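Local structure of PfVFT1 (Plasmodium falciparum, 5JKQ) at residues 176-188 against 243-256. The protein probably binds a small solute between the two lobes of a Venus flytrap fold, as in solute-binding proteins. The protein carries 3 engineered substitutions. Numbering follows the deposited sequence.
Sequences KHSNKIMILKEYN and VLSKSHIIGVISGI
Lys180 and Met182 pair with Ile253 and Gly251 through four backbone hydrogen bonds, a compact example of how an antiparallel register sorts side chains onto the two faces of a sheet. Strands 176-184 and 250-253 run antiparallel, their directions 157° apart. The Met182 N to Gly251 O bond, 2.8 Å, is nearly straight and lies in the carbonyl plane, as does its return bond; at the other pair, both donors, Lys180 N and Ile253 N, sit tilted from the plane of the carbonyl they meet.

Apolar contacts differ from face to face. On one, Ile250 is wedged between two isoleucines: its CD1 lies 3.8 Å from Ile181 CG2, and its CG2 touches Ile183 CD1 at 3.7 Å. Leu218 and Ile207 border Ile250 beyond the pair. On the other face, selenomethionine Met182 lays CG over the backbone of Gly251, where no side chain intervenes. A bend at its last torsion (chi3 -70°) turns CE toward Val243 CB, 4.2 Å away, on helix 236-244. There Leu184 continues the layer, CD2 meeting Leu244 CD2.

Aromatic and charged contacts gather past the strand end. Ile249 CD1 makes a CH-pi contact over one face of Tyr187, 3.6 Å from the ring centroid and 20° off its normal; Glu186 CG lies over the opposite face. Lys246, in the Schellman motif after the helix, reaches back to form a salt bridge with Glu186, although the modelled separation is doubtfully short.

Strand 265-281 bonds to strand 176-184 along its other edge, making the latter an interior strand of one lobe. The chemistry thus implies a largely buried apolar centre around Ile181, Met182, Ile183 and Ile250, held by backbone bonds, with a salt bridge at its exposed end, beyond the strands.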
loop_
_atom_site.group_PDB
_atom_site.type_symbol
_atom_site.label_atom_id
_atom_site.label_comp_id
_atom_site.label_asym_id
_atom_site.label_seq_id
_atom_site.Cartn_x
_atom_site.Cartn_y
_atom_site.Cartn_z
ATOM N N LYS A 176 -2.730 -1.610 5.200
ATOM C CA LYS A 176 -1.371 -1.990 5.567
ATOM C C LYS A 176 -1.214 -3.504 5.636
ATOM O O LYS A 176 -2.194 -4.233 5.796
ATOM C CB LYS A 176 -0.993 -1.385 6.923
ATOM C CG LYS A 176 -1.324 0.088 7.082
ATOM C CD LYS A 176 -0.888 0.587 8.449
ATOM C CE LYS A 176 -1.454 1.964 8.758
ATOM N NZ LYS A 176 -0.385 2.942 9.097
ATOM N N HIS A 177 0.026 -3.968 5.506
ATOM C CA HIS A 177 0.378 -5.327 5.898
ATOM C C HIS A 177 1.574 -5.244 6.838
ATOM O O HIS A 177 2.337 -4.279 6.798
ATOM C CB HIS A 177 0.670 -6.211 4.677
ATOM C CG HIS A 177 2.003 -5.969 4.040
ATOM N ND1 HIS A 177 2.154 -5.215 2.896
ATOM C CD2 HIS A 177 3.242 -6.413 4.362
ATOM C CE1 HIS A 177 3.429 -5.188 2.551
ATOM N NE2 HIS A 177 4.111 -5.906 3.425
ATOM N N SER A 178 1.718 -6.244 7.700
ATOM C CA SER A 178 2.759 -6.225 8.719
ATOM C C SER A 178 4.006 -6.981 8.269
ATOM O O SER A 178 3.977 -7.721 7.285
ATOM C CB SER A 178 2.229 -6.819 10.025
ATOM O OG SER A 178 3.116 -6.550 11.096
ATOM N N ASN A 179 5.097 -6.779 8.998
ATOM C CA ASN A 179 6.361 -7.448 8.719
ATOM C C ASN A 179 6.750 -8.382 9.859
ATOM O O ASN A 179 6.977 -7.941 10.985
ATOM C CB ASN A 179 7.465 -6.417 8.478
ATOM C CG ASN A 179 7.206 -5.566 7.257
ATOM O OD1 ASN A 179 7.645 -5.893 6.157
ATOM N ND2 ASN A 179 6.480 -4.471 7.441
ATOM N N LYS A 180 6.815 -9.674 9.560
ATOM C CA LYS A 180 7.168 -10.666 10.564
ATOM C C LYS A 180 8.677 -10.876 10.593
ATOM O O LYS A 180 9.368 -10.644 9.600
ATOM C CB LYS A 180 6.442 -11.984 10.291
ATOM C CG LYS A 180 4.937 -11.816 10.147
ATOM C CD LYS A 180 4.237 -13.151 9.998
ATOM C CE LYS A 180 2.753 -12.972 9.723
ATOM N NZ LYS A 180 2.064 -12.200 10.796
ATOM N N ILE A 181 9.177 -11.297 11.748
ATOM C CA ILE A 181 10.603 -11.522 11.941
ATOM C C ILE A 181 10.827 -12.965 12.360
ATOM O O ILE A 181 10.343 -13.387 13.408
ATOM C CB ILE A 181 11.191 -10.569 13.010
ATOM C CG1 ILE A 181 11.005 -9.113 12.576
ATOM C CG2 ILE A 181 12.674 -10.864 13.245
ATOM C CD1 ILE A 181 11.333 -8.099 13.651
HETATM N N MSE A 182 11.546 -13.723 11.538
HETATM C CA MSE A 182 11.902 -15.083 11.913
HETATM C C MSE A 182 13.352 -15.139 12.380
HETATM O O MSE A 182 14.238 -14.502 11.804
HETATM C CB MSE A 182 11.658 -16.059 10.760
HETATM C CG MSE A 182 12.381 -15.780 9.468
HETATM SE SE MSE A 182 12.046 -17.257 8.225
HETATM C CE MSE A 182 13.092 -18.632 9.118
ATOM N N ILE A 183 13.574 -15.897 13.448
ATOM C CA ILE A 183 14.866 -15.946 14.118
ATOM C C ILE A 183 15.033 -17.288 14.825
ATOM O O ILE A 183 14.049 -17.928 15.197
ATOM C CB ILE A 183 15.005 -14.785 15.137
ATOM C CG1 ILE A 183 16.401 -14.775 15.769
ATOM C CG2 ILE A 183 13.914 -14.879 16.205
ATOM C CD1 ILE A 183 16.686 -13.545 16.621
ATOM N N LEU A 184 16.278 -17.718 14.997
ATOM C CA LEU A 184 16.566 -18.954 15.714
ATOM C C LEU A 184 16.189 -18.813 17.187
ATOM O O LEU A 184 16.510 -17.809 17.822
ATOM C CB LEU A 184 18.043 -19.317 15.577
ATOM C CG LEU A 184 18.504 -19.656 14.159
ATOM C CD1 LEU A 184 20.018 -19.580 14.051
ATOM C CD2 LEU A 184 18.008 -21.038 13.762
ATOM N N LYS A 185 15.506 -19.821 17.720
ATOM C CA LYS A 185 15.077 -19.810 19.117
ATOM C C LYS A 185 16.248 -19.699 20.082
ATOM O O LYS A 185 16.101 -19.189 21.191
ATOM C CB LYS A 185 14.280 -21.077 19.443
ATOM C CG LYS A 185 12.803 -20.991 19.114
ATOM C CD LYS A 185 11.952 -21.648 20.191
ATOM C CE LYS A 185 10.477 -21.319 20.014
ATOM N NZ LYS A 185 9.613 -22.118 20.920
ATOM N N GLU A 186 17.408 -20.182 19.653
ATOM C CA GLU A 186 18.572 -20.281 20.526
ATOM C C GLU A 186 19.021 -18.925 21.071
ATOM O O GLU A 186 19.696 -18.863 22.098
ATOM C CB GLU A 186 19.727 -20.952 19.777
ATOM C CG GLU A 186 20.203 -20.196 18.553
ATOM C CD GLU A 186 21.140 -21.021 17.693
ATOM O OE1 GLU A 186 20.677 -22.011 17.087
ATOM O OE2 GLU A 186 22.340 -20.682 17.627
ATOM N N TYR A 187 18.641 -17.843 20.395
ATOM C CA TYR A 187 19.033 -16.501 20.821
ATOM C C TYR A 187 18.141 -15.970 21.940
ATOM O O TYR A 187 18.438 -14.934 22.534
ATOM C CB TYR A 187 19.007 -15.534 19.635
ATOM C CG TYR A 187 20.105 -15.790 18.630
ATOM C CD1 TYR A 187 21.432 -15.543 18.950
ATOM C CD2 TYR A 187 19.816 -16.276 17.364
ATOM C CE1 TYR A 187 22.441 -15.776 18.037
ATOM C CE2 TYR A 187 20.819 -16.510 16.443
ATOM C CZ TYR A 187 22.130 -16.260 16.786
ATOM O OH TYR A 187 23.135 -16.490 15.874
ATOM N N ASN A 188 17.058 -16.685 22.226
ATOM C CA ASN A 188 16.138 -16.312 23.297
ATOM C C ASN A 188 15.479 -14.959 23.026
ATOM O O ASN A 188 15.169 -14.210 23.951
ATOM C CB ASN A 188 16.874 -16.286 24.642
ATOM C CG ASN A 188 15.931 -16.382 25.833
ATOM O OD1 ASN A 188 14.846 -16.958 25.741
ATOM N ND2 ASN A 188 16.349 -15.819 26.960
ATOM N N VAL A 243 18.683 -17.845 7.331
ATOM C CA VAL A 243 18.543 -17.723 8.778
ATOM C C VAL A 243 19.009 -19.003 9.469
ATOM O O VAL A 243 19.672 -18.949 10.505
ATOM C CB VAL A 243 17.082 -17.414 9.178
ATOM C CG1 VAL A 243 16.891 -17.491 10.695
ATOM C CG2 VAL A 243 16.681 -16.042 8.663
ATOM N N LEU A 244 18.658 -20.148 8.892
ATOM C CA LEU A 244 19.034 -21.441 9.456
ATOM C C LEU A 244 20.534 -21.685 9.322
ATOM O O LEU A 244 21.152 -22.280 10.205
ATOM C CB LEU A 244 18.253 -22.569 8.776
ATOM C CG LEU A 244 16.747 -22.587 9.043
ATOM C CD1 LEU A 244 16.044 -23.541 8.096
ATOM C CD2 LEU A 244 16.458 -22.970 10.485
ATOM N N SER A 245 21.116 -21.219 8.220
ATOM C CA SER A 245 22.554 -21.347 7.998
ATOM C C SER A 245 23.339 -20.398 8.897
ATOM O O SER A 245 24.570 -20.425 8.910
ATOM C CB SER A 245 22.901 -21.070 6.535
ATOM O OG SER A 245 22.785 -19.689 6.244
ATOM N N LYS A 246 22.621 -19.547 9.624
ATOM C CA LYS A 246 23.219 -18.674 10.631
ATOM C C LYS A 246 24.035 -17.537 10.007
ATOM O O LYS A 246 24.847 -16.906 10.684
ATOM C CB LYS A 246 24.098 -19.500 11.573
ATOM C CG LYS A 246 24.039 -19.085 13.028
ATOM C CD LYS A 246 24.106 -20.310 13.926
ATOM C CE LYS A 246 24.213 -19.929 15.389
ATOM N NZ LYS A 246 24.186 -21.126 16.276
ATOM N N SER A 247 23.807 -17.272 8.723
ATOM C CA SER A 247 24.507 -16.194 8.027
ATOM C C SER A 247 23.859 -14.838 8.312
ATOM O O SER A 247 24.535 -13.807 8.333
ATOM C CB SER A 247 24.528 -16.456 6.520
ATOM O OG SER A 247 23.215 -16.510 5.988
ATOM N N HIS A 248 22.546 -14.850 8.524
ATOM C CA HIS A 248 21.795 -13.642 8.856
ATOM C C HIS A 248 21.041 -13.840 10.167
ATOM O O HIS A 248 20.367 -14.852 10.355
ATOM C CB HIS A 248 20.823 -13.287 7.729
ATOM C CG HIS A 248 21.494 -13.008 6.419
ATOM N ND1 HIS A 248 22.255 -13.948 5.757
ATOM C CD2 HIS A 248 21.521 -11.893 5.651
ATOM C CE1 HIS A 248 22.719 -13.425 4.636
ATOM N NE2 HIS A 248 22.287 -12.180 4.547
ATOM N N ILE A 249 21.157 -12.869 11.068
ATOM C CA ILE A 249 20.613 -13.004 12.416
ATOM C C ILE A 249 19.092 -13.148 12.414
ATOM O O ILE A 249 18.533 -13.866 13.243
ATOM C CB ILE A 249 21.015 -11.798 13.302
ATOM C CG1 ILE A 249 20.605 -12.030 14.762
ATOM C CG2 ILE A 249 20.418 -10.494 12.764
ATOM C CD1 ILE A 249 21.336 -13.185 15.441
ATOM N N ILE A 250 18.427 -12.467 11.485
ATOM C CA ILE A 250 16.978 -12.583 11.346
ATOM C C ILE A 250 16.563 -12.588 9.883
ATOM O O ILE A 250 17.333 -12.208 8.998
ATOM C CB ILE A 250 16.225 -11.432 12.066
ATOM C CG1 ILE A 250 16.564 -10.073 11.439
ATOM C CG2 ILE A 250 16.542 -11.441 13.554
ATOM C CD1 ILE A 250 15.637 -8.959 11.871
ATOM N N GLY A 251 15.332 -13.026 9.651
ATOM C CA GLY A 251 14.712 -12.957 8.344
ATOM C C GLY A 251 13.429 -12.156 8.453
ATOM O O GLY A 251 12.582 -12.448 9.298
ATOM N N VAL A 252 13.299 -11.134 7.613
ATOM C CA VAL A 252 12.108 -10.294 7.595
ATOM C C VAL A 252 11.218 -10.699 6.428
ATOM O O VAL A 252 11.668 -10.754 5.283
ATOM C CB VAL A 252 12.456 -8.799 7.473
ATOM C CG1 VAL A 252 11.218 -7.947 7.724
ATOM C CG2 VAL A 252 13.566 -8.422 8.447
ATOM N N ILE A 253 9.953 -10.975 6.723
ATOM C CA ILE A 253 9.035 -11.477 5.712
ATOM C C ILE A 253 7.586 -11.210 6.119
ATOM O O ILE A 253 7.261 -11.182 7.305
ATOM C CB ILE A 253 9.270 -12.988 5.470
ATOM C CG1 ILE A 253 8.565 -13.446 4.194
ATOM C CG2 ILE A 253 8.842 -13.816 6.690
ATOM C CD1 ILE A 253 9.175 -14.693 3.591
ATOM N N SER A 254 6.723 -11.004 5.129
ATOM C CA SER A 254 5.336 -10.625 5.382
ATOM C C SER A 254 4.424 -11.824 5.642
ATOM O O SER A 254 3.319 -11.662 6.159
ATOM C CB SER A 254 4.791 -9.819 4.201
ATOM O OG SER A 254 5.626 -8.710 3.917
ATOM N N GLY A 255 4.881 -13.020 5.281
ATOM C CA GLY A 255 4.071 -14.215 5.442
ATOM C C GLY A 255 4.868 -15.491 5.624
ATOM O O GLY A 255 6.050 -15.556 5.287
ATOM N N ILE A 256 4.198 -16.510 6.159
ATOM C CA ILE A 256 4.806 -17.809 6.429
ATOM C C ILE A 256 3.993 -18.912 5.743
ATOM O O ILE A 256 2.947 -19.316 6.250
ATOM C CB ILE A 256 4.882 -18.088 7.951
ATOM C CG1 ILE A 256 5.646 -16.968 8.669
ATOM C CG2 ILE A 256 5.525 -19.443 8.227
ATOM C CD1 ILE A 256 7.111 -16.829 8.260
#